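Local coordinates for protein fatty acid synthase 1, isoform A (Drosophila melanogaster, PDB 6FN6) that probably builds long-chain saturated fatty acids from acetyl-CoA and malonyl-CoA with NADPH, here represented by its dehydratase, enoylreductase and ketoreductase region, at residues Asp18-Gly23 against Val167-Ser172; Thr35-Leu40 against Val77-Asn82; Leu40-Phe45 against Ala199-Ala204; Ala89-Ile92 against Ser97-Val100. All coordinates share one frame; numbering follows the deposited sequence.

Contact 1: residues Asp18-Gly23 against Val167-Ser172; sequences DAFLAG and VDNWIS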
loop_
_atom_site.group_PDB
_atom_site.type_symbol
_atom_site.label_atom_id
_atom_site.label_comp_id
_atom_site.label_asym_id
_atom_site.label_seq_id
_atom_site.Cartn_x
_atom_site.Cartn_y
_atom_site.Cartn_z
ATOM N N ASP A 18 15.230 36.179 -7.005
ATOM C CA ASP A 18 14.038 35.498 -6.500
ATOM C C ASP A 18 12.799 36.392 -6.540
ATOM O O ASP A 18 11.700 35.953 -6.199
ATOM C CB ASP A 18 14.281 35.005 -5.071
ATOM C CG ASP A 18 15.403 33.990 -4.991
ATOM O OD1 ASP A 18 15.514 33.156 -5.914
ATOM O OD2 ASP A 18 16.175 34.029 -4.009
ATOM N N ALA A 19 12.982 37.634 -6.975
ATOM C CA ALA A 19 11.911 38.628 -6.960
ATOM C C ALA A 19 10.696 38.185 -7.773
ATOM O O ALA A 19 9.559 38.452 -7.388
ATOM C CB ALA A 19 12.430 39.959 -7.483
ATOM N N PHE A 20 10.940 37.523 -8.901
ATOM C CA PHE A 20 9.865 37.103 -9.801
ATOM C C PHE A 20 8.787 36.260 -9.109
ATOM O O PHE A 20 7.636 36.242 -9.543
ATOM C CB PHE A 20 10.449 36.312 -10.974
ATOM C CG PHE A 20 10.867 34.914 -10.615
ATOM C CD1 PHE A 20 12.089 34.677 -10.008
ATOM C CD2 PHE A 20 10.036 33.838 -10.881
ATOM C CE1 PHE A 20 12.474 33.393 -9.674
ATOM C CE2 PHE A 20 10.417 32.552 -10.551
ATOM C CZ PHE A 20 11.636 32.329 -9.945
ATOM N N LEU A 21 9.159 35.573 -8.035
ATOM C CA LEU A 21 8.251 34.644 -7.366
ATOM C C LEU A 21 6.971 35.328 -6.885
ATOM O O LEU A 21 5.944 34.676 -6.688
ATOM C CB LEU A 21 8.956 33.978 -6.179
ATOM C CG LEU A 21 10.117 33.043 -6.524
ATOM C CD1 LEU A 21 10.889 32.666 -5.273
ATOM C CD2 LEU A 21 9.617 31.800 -7.241
ATOM N N ALA A 22 7.032 36.640 -6.693
ATOM C CA ALA A 22 5.867 37.397 -6.258
ATOM C C ALA A 22 4.739 37.294 -7.284
ATOM O O ALA A 22 3.568 37.477 -6.955
ATOM C CB ALA A 22 6.238 38.849 -6.020
ATOM N N GLY A 23 5.100 37.009 -8.531
ATOM C CA GLY A 23 4.124 36.871 -9.596
ATOM C C GLY A 23 3.179 35.703 -9.403
ATOM O O GLY A 23 2.069 35.705 -9.931
ATOM N N VAL A 167 11.176 32.939 -21.060
ATOM C CA VAL A 167 11.963 34.066 -20.576
ATOM C C VAL A 167 13.161 33.573 -19.770
ATOM O O VAL A 167 13.550 34.195 -18.784
ATOM C CB VAL A 167 11.097 35.027 -19.736
ATOM C CG1 VAL A 167 10.014 35.653 -20.597
ATOM C CG2 VAL A 167 10.478 34.300 -18.546
ATOM N N ASP A 168 13.755 32.467 -20.209
ATOM C CA ASP A 168 14.918 31.896 -19.539
ATOM C C ASP A 168 14.621 31.665 -18.058
ATOM O O ASP A 168 15.424 32.013 -17.191
ATOM C CB ASP A 168 16.134 32.812 -19.699
ATOM C CG ASP A 168 17.437 32.123 -19.333
ATOM O OD1 ASP A 168 17.569 30.911 -19.605
ATOM O OD2 ASP A 168 18.328 32.794 -18.771
ATOM N N ASN A 169 13.462 31.075 -17.779
ATOM C CA ASN A 169 13.026 30.819 -16.410
ATOM C C ASN A 169 12.187 29.542 -16.359
ATOM O O ASN A 169 11.030 29.533 -16.774
ATOM C CB ASN A 169 12.230 32.014 -15.873
ATOM C CG ASN A 169 11.835 31.851 -14.412
ATOM O OD1 ASN A 169 11.198 30.868 -14.033
ATOM N ND2 ASN A 169 12.202 32.825 -13.587
ATOM N N TRP A 170 12.775 28.467 -15.841
ATOM C CA TRP A 170 12.114 27.163 -15.821
ATOM C C TRP A 170 10.928 27.120 -14.865
ATOM O O TRP A 170 9.934 26.452 -15.144
ATOM C CB TRP A 170 13.116 26.066 -15.454
ATOM C CG TRP A 170 14.130 25.803 -16.525
ATOM C CD1 TRP A 170 15.345 26.406 -16.676
ATOM C CD2 TRP A 170 14.008 24.870 -17.605
ATOM N NE1 TRP A 170 15.988 25.902 -17.781
ATOM C CE2 TRP A 170 15.189 24.958 -18.368
ATOM C CE3 TRP A 170 13.017 23.967 -17.998
ATOM C CZ2 TRP A 170 15.402 24.176 -19.501
ATOM C CZ3 TRP A 170 13.232 23.194 -19.122
ATOM C CH2 TRP A 170 14.415 23.303 -19.860
ATOM N N ILE A 171 11.032 27.817 -13.739
ATOM C CA ILE A 171 9.952 27.818 -12.759
ATOM C C ILE A 171 8.681 28.394 -13.378
ATOM O O ILE A 171 7.627 27.758 -13.354
ATOM C CB ILE A 171 10.352 28.595 -11.490
ATOM C CG1 ILE A 171 11.512 27.882 -10.787
ATOM C CG2 ILE A 171 9.146 28.755 -10.548
ATOM C CD1 ILE A 171 12.105 28.648 -9.617
ATOM N N SER A 172 8.781 29.591 -13.944
ATOM C CA SER A 172 7.616 30.239 -14.532
ATOM C C SER A 172 7.075 29.402 -15.683
ATOM O O SER A 172 5.865 29.201 -15.801
ATOM C CB SER A 172 7.959 31.650 -15.016
ATOM O OG SER A 172 8.631 31.622 -16.263
#
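Phe20 and Asn169 meet through two different first torsions: Phe20 CG sits between its backbone N and carbonyl carbon (chi1 75°), while Asn169 CG swings anti to the backbone N (chi1 -176°). The Phe20 ring thereby reaches from the 3-10 turn 20-23 toward the start of helix 170-183 and receives the amide nitrogen over its centre. Asn169 ND2 is 3.5 Å from Phe20 CE2, with the amide plane turned 75° against the ring. Leu21 CG lies over the opposite ring face, toward the rim. At the ring edge, in plane, Ile171 CD1 touches Phe20 CZ at 3.7 Å.

The other branch of the amide is occupied by the helix end. Asn169 is the N-cap residue, and its OD1 accepts from Ser172 N at 2.7 Å along an almost straight N-H line. This capping bond would hold the amide's rotation, with ND2 directed at the phenyl face. Nearby, Ile148 touches both Phe20 and Asn169. The contact joins the predicted N-terminal and C-terminal hotdog folds close to His24 and Asp175, the predicted proton acceptor and donor, as in the two-hotdog active site of FAS dehydratase domains.

Contact 2: residues Thr35-Leu40 against Val77-Asn82; sequences TGYMTL and VKFGIN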
loop_
_atom_site.group_PDB
_atom_site.type_symbol
_atom_site.label_atom_id
_atom_site.label_comp_id
_atom_site.label_asym_id
_atom_site.label_seq_id
_atom_site.Cartn_x
_atom_site.Cartn_y
_atom_site.Cartn_z
ATOM N N THR A 35 6.260 24.049 -9.055
ATOM C CA THR A 35 7.335 23.961 -10.032
ATOM C C THR A 35 8.619 24.585 -9.497
ATOM O O THR A 35 9.714 24.295 -9.981
ATOM C CB THR A 35 6.947 24.660 -11.341
ATOM O OG1 THR A 35 6.735 26.055 -11.090
ATOM C CG2 THR A 35 5.677 24.050 -11.908
ATOM N N GLY A 36 8.480 25.441 -8.493
ATOM C CA GLY A 36 9.631 25.997 -7.811
ATOM C C GLY A 36 10.399 24.897 -7.108
ATOM O O GLY A 36 11.622 24.814 -7.207
ATOM N N TYR A 37 9.667 24.052 -6.390
ATOM C CA TYR A 37 10.257 22.916 -5.696
ATOM C C TYR A 37 10.974 21.987 -6.660
ATOM O O TYR A 37 12.102 21.571 -6.414
ATOM C CB TYR A 37 9.180 22.128 -4.962
ATOM C CG TYR A 37 8.619 22.827 -3.755
ATOM C CD1 TYR A 37 9.391 23.036 -2.624
ATOM C CD2 TYR A 37 7.305 23.263 -3.744
ATOM C CE1 TYR A 37 8.867 23.670 -1.515
ATOM C CE2 TYR A 37 6.772 23.892 -2.652
ATOM C CZ TYR A 37 7.551 24.094 -1.535
ATOM O OH TYR A 37 6.994 24.725 -0.450
ATOM N N MET A 38 10.302 21.671 -7.760
ATOM C CA MET A 38 10.847 20.761 -8.752
ATOM C C MET A 38 12.177 21.295 -9.267
ATOM O O MET A 38 13.136 20.544 -9.433
ATOM C CB MET A 38 9.858 20.575 -9.901
ATOM C CG MET A 38 8.508 20.029 -9.467
ATOM S SD MET A 38 7.254 20.050 -10.766
ATOM C CE MET A 38 8.082 19.135 -12.061
ATOM N N THR A 39 12.237 22.603 -9.492
ATOM C CA THR A 39 13.457 23.242 -9.967
ATOM C C THR A 39 14.563 23.128 -8.921
ATOM O O THR A 39 15.706 22.831 -9.256
ATOM C CB THR A 39 13.215 24.724 -10.313
ATOM O OG1 THR A 39 12.242 24.815 -11.359
ATOM C CG2 THR A 39 14.507 25.403 -10.768
ATOM N N LEU A 40 14.225 23.388 -7.661
ATOM C CA LEU A 40 15.191 23.278 -6.573
ATOM C C LEU A 40 15.747 21.861 -6.474
ATOM O O LEU A 40 16.954 21.668 -6.330
ATOM C CB LEU A 40 14.556 23.676 -5.240
ATOM C CG LEU A 40 14.155 25.143 -5.051
ATOM C CD1 LEU A 40 13.656 25.369 -3.630
ATOM C CD2 LEU A 40 15.307 26.095 -5.370
ATOM N N VAL A 77 12.849 32.658 3.530
ATOM C CA VAL A 77 12.397 31.295 3.781
ATOM C C VAL A 77 13.505 30.318 3.413
ATOM O O VAL A 77 14.175 30.479 2.393
ATOM C CB VAL A 77 11.101 30.985 3.006
ATOM C CG1 VAL A 77 11.289 31.261 1.526
ATOM C CG2 VAL A 77 10.669 29.541 3.229
ATOM N N LYS A 78 13.683 29.300 4.248
ATOM C CA LYS A 78 14.756 28.335 4.062
ATOM C C LYS A 78 14.214 26.966 3.663
ATOM O O LYS A 78 13.381 26.393 4.367
ATOM C CB LYS A 78 15.573 28.228 5.352
ATOM C CG LYS A 78 16.205 29.551 5.767
ATOM C CD LYS A 78 17.234 29.399 6.874
ATOM C CE LYS A 78 17.888 30.742 7.182
ATOM N NZ LYS A 78 18.954 30.649 8.218
ATOM N N PHE A 79 14.690 26.445 2.536
ATOM C CA PHE A 79 14.303 25.108 2.091
ATOM C C PHE A 79 15.432 24.110 2.342
ATOM O O PHE A 79 16.582 24.354 1.977
ATOM C CB PHE A 79 13.934 25.106 0.604
ATOM C CG PHE A 79 12.732 25.947 0.267
ATOM C CD1 PHE A 79 11.468 25.590 0.711
ATOM C CD2 PHE A 79 12.864 27.084 -0.512
ATOM C CE1 PHE A 79 10.361 26.361 0.393
ATOM C CE2 PHE A 79 11.762 27.856 -0.832
ATOM C CZ PHE A 79 10.509 27.493 -0.379
ATOM N N GLY A 80 15.092 22.991 2.976
ATOM C CA GLY A 80 16.036 21.912 3.220
ATOM C C GLY A 80 15.791 20.720 2.314
ATOM O O GLY A 80 14.682 20.193 2.272
ATOM N N ILE A 81 16.821 20.298 1.583
ATOM C CA ILE A 81 16.688 19.206 0.620
ATOM C C ILE A 81 17.607 18.047 1.001
ATOM O O ILE A 81 18.737 18.260 1.435
ATOM C CB ILE A 81 16.993 19.684 -0.813
ATOM C CG1 ILE A 81 16.315 21.034 -1.071
ATOM C CG2 ILE A 81 16.536 18.637 -1.820
ATOM C CD1 ILE A 81 16.475 21.566 -2.485
ATOM N N ASN A 82 17.117 16.821 0.822
ATOM C CA ASN A 82 17.889 15.619 1.143
ATOM C C ASN A 82 17.635 14.510 0.121
ATOM O O ASN A 82 16.522 14.362 -0.379
ATOM C CB ASN A 82 17.545 15.123 2.548
ATOM C CG ASN A 82 18.640 14.263 3.149
ATOM O OD1 ASN A 82 19.413 13.629 2.429
ATOM N ND2 ASN A 82 18.711 14.236 4.474
#
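Helix 35-40 crosses strand 77-82 at -52° with the segment axes 10.8 Å apart at their closest, a spacing bridged by Tyr37 and Leu40 from the helix and by Phe79 and Ile81 from the strand. Tyr37 and Phe79 form an offset edge-to-face pair, the tyrosine presenting its edge to the phenylalanine face. Their centroids are 5.5 Å apart and their planes stand at 77°. The touching atoms are Tyr37 CE1 and Phe79 CE1, 3.6 Å from each other, and the tyrosine OH also passes close to this corner of the ring.

Leu40 reaches another part of the same ring. With its CG anti to the carbonyl carbon (chi1 -67°), it sends one methyl, CD1, to within 3.6 Å of Phe79 CD2, the leucine running across the phenylalanine's own direction. Farther along the strand, Ile81 CD1 packs against Leu40 CB at 4.0 Å and lies marginally nearer to Leu40 O. All four residues are buried and meet mainly through carbon atoms, Phe79 touching two helix side chains one turn apart. Val77 CG2 lies over one face of the Phe79 ring, and Phe32 meets the rings of both Phe79 and Tyr37.

On the far side of the helix, Thr39 OG1 donates to Thr35 O at 2.9 Å, joining Thr39 N at that carbonyl from the opposite face of its plane. A curved antiparallel sheet wrapped round a long central helix defines the hotdog fold; this contact belongs to the predicted N-terminal one.

Contact 3: residues Leu40-Phe45 against Ala199-Ala204; sequences LAWQTF and AVINPA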
loop_
_atom_site.group_PDB
_atom_site.type_symbol
_atom_site.label_atom_id
_atom_site.label_comp_id
_atom_site.label_asym_id
_atom_site.label_seq_id
_atom_site.Cartn_x
_atom_site.Cartn_y
_atom_site.Cartn_z
ATOM N N LEU A 40 14.225 23.388 -7.661
ATOM C CA LEU A 40 15.191 23.278 -6.573
ATOM C C LEU A 40 15.747 21.861 -6.474
ATOM O O LEU A 40 16.954 21.668 -6.330
ATOM C CB LEU A 40 14.556 23.676 -5.240
ATOM C CG LEU A 40 14.155 25.143 -5.051
ATOM C CD1 LEU A 40 13.656 25.369 -3.630
ATOM C CD2 LEU A 40 15.307 26.095 -5.370
ATOM N N ALA A 41 14.862 20.873 -6.552
ATOM C CA ALA A 41 15.274 19.476 -6.507
ATOM C C ALA A 41 16.140 19.159 -7.717
ATOM O O ALA A 41 17.149 18.458 -7.615
ATOM C CB ALA A 41 14.059 18.560 -6.463
ATOM N N TRP A 42 15.741 19.693 -8.864
ATOM C CA TRP A 42 16.468 19.486 -10.106
ATOM C C TRP A 42 17.866 20.094 -10.029
ATOM O O TRP A 42 18.857 19.441 -10.359
ATOM C CB TRP A 42 15.682 20.095 -11.269
ATOM C CG TRP A 42 16.352 19.998 -12.602
ATOM C CD1 TRP A 42 17.354 19.145 -12.963
ATOM C CD2 TRP A 42 16.065 20.792 -13.758
ATOM N NE1 TRP A 42 17.708 19.361 -14.274
ATOM C CE2 TRP A 42 16.930 20.368 -14.783
ATOM C CE3 TRP A 42 15.157 21.823 -14.024
ATOM C CZ2 TRP A 42 16.915 20.936 -16.053
ATOM C CZ3 TRP A 42 15.146 22.387 -15.287
ATOM C CH2 TRP A 42 16.019 21.943 -16.285
ATOM N N GLN A 43 17.936 21.348 -9.596
ATOM C CA GLN A 43 19.200 22.073 -9.552
ATOM C C GLN A 43 20.203 21.434 -8.598
ATOM O O GLN A 43 21.291 21.032 -9.011
ATOM C CB GLN A 43 18.957 23.528 -9.150
ATOM C CG GLN A 43 18.403 24.383 -10.278
ATOM C CD GLN A 43 18.115 25.806 -9.851
ATOM O OE1 GLN A 43 18.060 26.111 -8.660
ATOM N NE2 GLN A 43 17.931 26.688 -10.825
ATOM N N THR A 44 19.832 21.331 -7.327
ATOM C CA THR A 44 20.744 20.820 -6.312
ATOM C C THR A 44 21.210 19.405 -6.635
ATOM O O THR A 44 22.367 19.063 -6.405
ATOM C CB THR A 44 20.094 20.819 -4.914
ATOM O OG1 THR A 44 18.828 20.150 -4.969
ATOM C CG2 THR A 44 19.899 22.247 -4.414
ATOM N N PHE A 45 20.310 18.588 -7.171
ATOM C CA PHE A 45 20.643 17.206 -7.502
ATOM C C PHE A 45 21.710 17.129 -8.587
ATOM O O PHE A 45 22.596 16.275 -8.538
ATOM C CB PHE A 45 19.396 16.442 -7.944
ATOM C CG PHE A 45 19.646 14.986 -8.214
ATOM C CD1 PHE A 45 19.977 14.123 -7.181
ATOM C CD2 PHE A 45 19.543 14.479 -9.497
ATOM C CE1 PHE A 45 20.208 12.783 -7.425
ATOM C CE2 PHE A 45 19.772 13.139 -9.746
ATOM C CZ PHE A 45 20.105 12.290 -8.708
ATOM N N ALA A 199 7.590 13.456 -14.348
ATOM C CA ALA A 199 8.008 14.701 -14.974
ATOM C C ALA A 199 9.351 14.509 -15.664
ATOM O O ALA A 199 10.387 14.428 -15.007
ATOM C CB ALA A 199 8.090 15.815 -13.943
ATOM N N VAL A 200 9.326 14.437 -16.991
ATOM C CA VAL A 200 10.543 14.257 -17.773
ATOM C C VAL A 200 11.062 15.612 -18.235
ATOM O O VAL A 200 10.347 16.370 -18.891
ATOM C CB VAL A 200 10.304 13.328 -18.974
ATOM C CG1 VAL A 200 11.613 13.035 -19.689
ATOM C CG2 VAL A 200 9.636 12.041 -18.528
ATOM N N ILE A 201 12.308 15.915 -17.880
ATOM C CA ILE A 201 12.927 17.179 -18.254
ATOM C C ILE A 201 14.130 16.906 -19.153
ATOM O O ILE A 201 15.057 16.188 -18.773
ATOM C CB ILE A 201 13.331 17.991 -17.012
ATOM C CG1 ILE A 201 12.123 18.163 -16.083
ATOM C CG2 ILE A 201 13.883 19.353 -17.427
ATOM C CD1 ILE A 201 12.452 18.798 -14.751
ATOM N N ASN A 202 14.102 17.494 -20.346
ATOM C CA ASN A 202 15.143 17.298 -21.350
ATOM C C ASN A 202 15.725 18.649 -21.767
ATOM O O ASN A 202 15.266 19.248 -22.741
ATOM C CB ASN A 202 14.570 16.569 -22.566
ATOM C CG ASN A 202 15.639 16.115 -23.534
ATOM O OD1 ASN A 202 16.756 16.635 -23.542
ATOM N ND2 ASN A 202 15.297 15.143 -24.370
ATOM N N PRO A 203 16.742 19.134 -21.036
ATOM C CA PRO A 203 17.278 20.476 -21.299
ATOM C C PRO A 203 17.889 20.635 -22.689
ATOM O O PRO A 203 17.688 21.667 -23.330
ATOM C CB PRO A 203 18.362 20.643 -20.225
ATOM C CG PRO A 203 18.120 19.560 -19.229
ATOM C CD PRO A 203 17.482 18.444 -19.968
ATOM N N ALA A 204 18.623 19.624 -23.144
ATOM C CA ALA A 204 19.277 19.678 -24.445
ATOM C C ALA A 204 18.250 19.896 -25.550
ATOM O O ALA A 204 18.425 20.746 -26.423
ATOM C CB ALA A 204 20.064 18.405 -24.696
#
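The indole of Trp42 has a methyl of Ile201 over one face and the ring of Pro203 at its edge. Ile201 CG2 is 3.8 Å from the centroid of the Trp42 six-membered ring and 22° off its normal, a CH-pi contact over the face. The closest pair is Ile201 CG2 and Trp42 CH2, 3.5 Å apart. The other branch is more distant, Ile201 CD1 approaching Trp42 CE3 at 4.1 Å. Near the indole plane, Pro203 CG touches Trp42 CZ2 at 3.7 Å as the two side chains pass alongside, pointing opposite ways.

Trp42 reaches across because its CG stands anti to the backbone N (chi1 178°), which carries the benzo half of the indole away from helix 34-48 to the end of strand 191-201. The polar edge is held elsewhere: Trp42 NE1 donates to Thr56 O, a bond that would limit rotation of the ring. Phe53 and Trp170 add edge-to-face ring contacts to this buried cluster, and Val58 and Met60 of strand 58-65 touch both Trp42 and Ile201.

Asn202 follows as N-cap of helix 203-210, its OD1 accepting from Lys205 N. This aromatic cluster lies away from the predicted catalytic residues and joins the central helix of the predicted N-terminal hotdog to a strand end and helix start of the predicted C-terminal one, consistent with the double-hotdog architecture of FAS dehydratase domains.

Contact 4: residues Ala89-Ile92 against Ser97-Val100; sequences AFEI and SLAV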
loop_
_atom_site.group_PDB
_atom_site.type_symbol
_atom_site.label_atom_id
_atom_site.label_comp_id
_atom_site.label_asym_id
_atom_site.label_seq_id
_atom_site.Cartn_x
_atom_site.Cartn_y
_atom_site.Cartn_z
ATOM N N ALA A 89 15.013 8.628 -3.626
ATOM C CA ALA A 89 13.943 9.399 -3.010
ATOM C C ALA A 89 14.514 10.682 -2.421
ATOM O O ALA A 89 15.605 10.674 -1.845
ATOM C CB ALA A 89 13.242 8.584 -1.935
ATOM N N PHE A 90 13.782 11.782 -2.572
ATOM C CA PHE A 90 14.209 13.058 -2.014
ATOM C C PHE A 90 13.082 13.699 -1.215
ATOM O O PHE A 90 11.928 13.288 -1.308
ATOM C CB PHE A 90 14.681 14.001 -3.126
ATOM C CG PHE A 90 13.566 14.586 -3.948
ATOM C CD1 PHE A 90 12.977 15.787 -3.589
ATOM C CD2 PHE A 90 13.114 13.937 -5.084
ATOM C CE1 PHE A 90 11.954 16.323 -4.344
ATOM C CE2 PHE A 90 12.092 14.469 -5.841
ATOM C CZ PHE A 90 11.512 15.663 -5.472
ATOM N N GLU A 91 13.433 14.707 -0.426
ATOM C CA GLU A 91 12.461 15.449 0.369
ATOM C C GLU A 91 12.857 16.912 0.503
ATOM O O GLU A 91 14.040 17.236 0.599
ATOM C CB GLU A 91 12.306 14.826 1.756
ATOM C CG GLU A 91 11.165 13.838 1.854
ATOM C CD GLU A 91 10.928 13.360 3.270
ATOM O OE1 GLU A 91 10.165 12.385 3.444
ATOM O OE2 GLU A 91 11.488 13.968 4.208
ATOM N N ILE A 92 11.859 17.791 0.496
ATOM C CA ILE A 92 12.092 19.210 0.724
ATOM C C ILE A 92 11.311 19.660 1.957
ATOM O O ILE A 92 10.095 19.483 2.040
ATOM C CB ILE A 92 11.720 20.047 -0.517
ATOM C CG1 ILE A 92 12.587 19.629 -1.706
ATOM C CG2 ILE A 92 11.904 21.536 -0.240
ATOM C CD1 ILE A 92 12.126 20.177 -3.037
ATOM N N SER A 97 8.953 21.201 8.758
ATOM C CA SER A 97 7.863 20.331 8.340
ATOM C C SER A 97 8.004 19.982 6.862
ATOM O O SER A 97 8.514 20.776 6.073
ATOM C CB SER A 97 6.509 20.994 8.606
ATOM O OG SER A 97 6.306 22.111 7.759
ATOM N N LEU A 98 7.573 18.778 6.501
ATOM C CA LEU A 98 7.691 18.295 5.130
ATOM C C LEU A 98 6.893 19.152 4.154
ATOM O O LEU A 98 5.743 19.498 4.419
ATOM C CB LEU A 98 7.225 16.841 5.042
ATOM C CG LEU A 98 7.196 16.230 3.639
ATOM C CD1 LEU A 98 8.591 16.196 3.031
ATOM C CD2 LEU A 98 6.592 14.839 3.681
ATOM N N ALA A 99 7.511 19.484 3.023
ATOM C CA ALA A 99 6.854 20.274 1.986
ATOM C C ALA A 99 6.591 19.422 0.745
ATOM O O ALA A 99 5.450 19.309 0.291
ATOM C CB ALA A 99 7.700 21.492 1.626
ATOM N N VAL A 100 7.651 18.829 0.202
ATOM C CA VAL A 100 7.555 18.041 -1.024
ATOM C C VAL A 100 8.359 16.753 -0.913
ATOM O O VAL A 100 9.398 16.711 -0.254
ATOM C CB VAL A 100 8.017 18.861 -2.250
ATOM C CG1 VAL A 100 8.045 18.000 -3.514
ATOM C CG2 VAL A 100 7.119 20.055 -2.455
#
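Ile92 and Val100 make the closely knit part of this contact, an antiparallel hydrogen-bonded pair whose CA atoms are 5.0 Å apart. Ile92 N donates to Val100 O at 2.8 Å with an N-H angle of 168°. In return, Ile92 O takes two donors from consecutive residues, Ala99 N at 2.8 Å and Val100 N at 3.1 Å. The Ala99 N-H arrives nearly along the C=O axis and is the more bent bond (147°), while the Val100 N-H lies in the carbonyl plane on a lone pair. Two residues facing one are a classic beta bulge, placed here at the start of strand 98-105. Glu91 CA adds a CA-H...O contact to Val100 O at 3.4 Å.

Ile92 and Val100 send their side chains to the same sheet face, toward Tyr37 of helix 34-48; their CB atoms are 4.3 Å apart. Phe90 contributes more loosely, its CE1 reaching Val100 CG1 at 4.3 Å.

Glu91 and the partly exposed Leu98 form a side with far fewer bonds. The leucine lies roughly perpendicular to the glutamate chain, and Leu98 CD1 rests 3.7 Å from Glu91 CD, along the aliphatic stem and carboxylate. The acid finds its polar partner across the dimer: Glu91 OE1 is hydrogen-bonded to Thr87 OG1 of the second subunit. Chemically, then, the hairpin is divided: backbone bonds doubled at one carbonyl secure the bulge, an apolar face turns to the helix, and a carboxylate packed beside a leucine methyl is bonded across the subunit interface.

All four contacts lie in the dehydratase part of the chain, on one side of its centre. Contacts 2 and 3 share Leu40 and use successive turns of helix 34-48, with centres 12 Å apart. Contact 4 follows contact 2 in the chain and lies about 8 Å from it, centre to centre, since strands 76-83 and 89-93 are sheet neighbours. Both are nested within the loop closed by contact 1, whereas contacts 1 and 3 alternate along the chain and meet where Trp170 packs on Trp42. Contacts 2 and 4 thus build the predicted N-terminal hotdog, while contacts 1 and 3, with centres 16 Å apart, join it to the predicted C-terminal one.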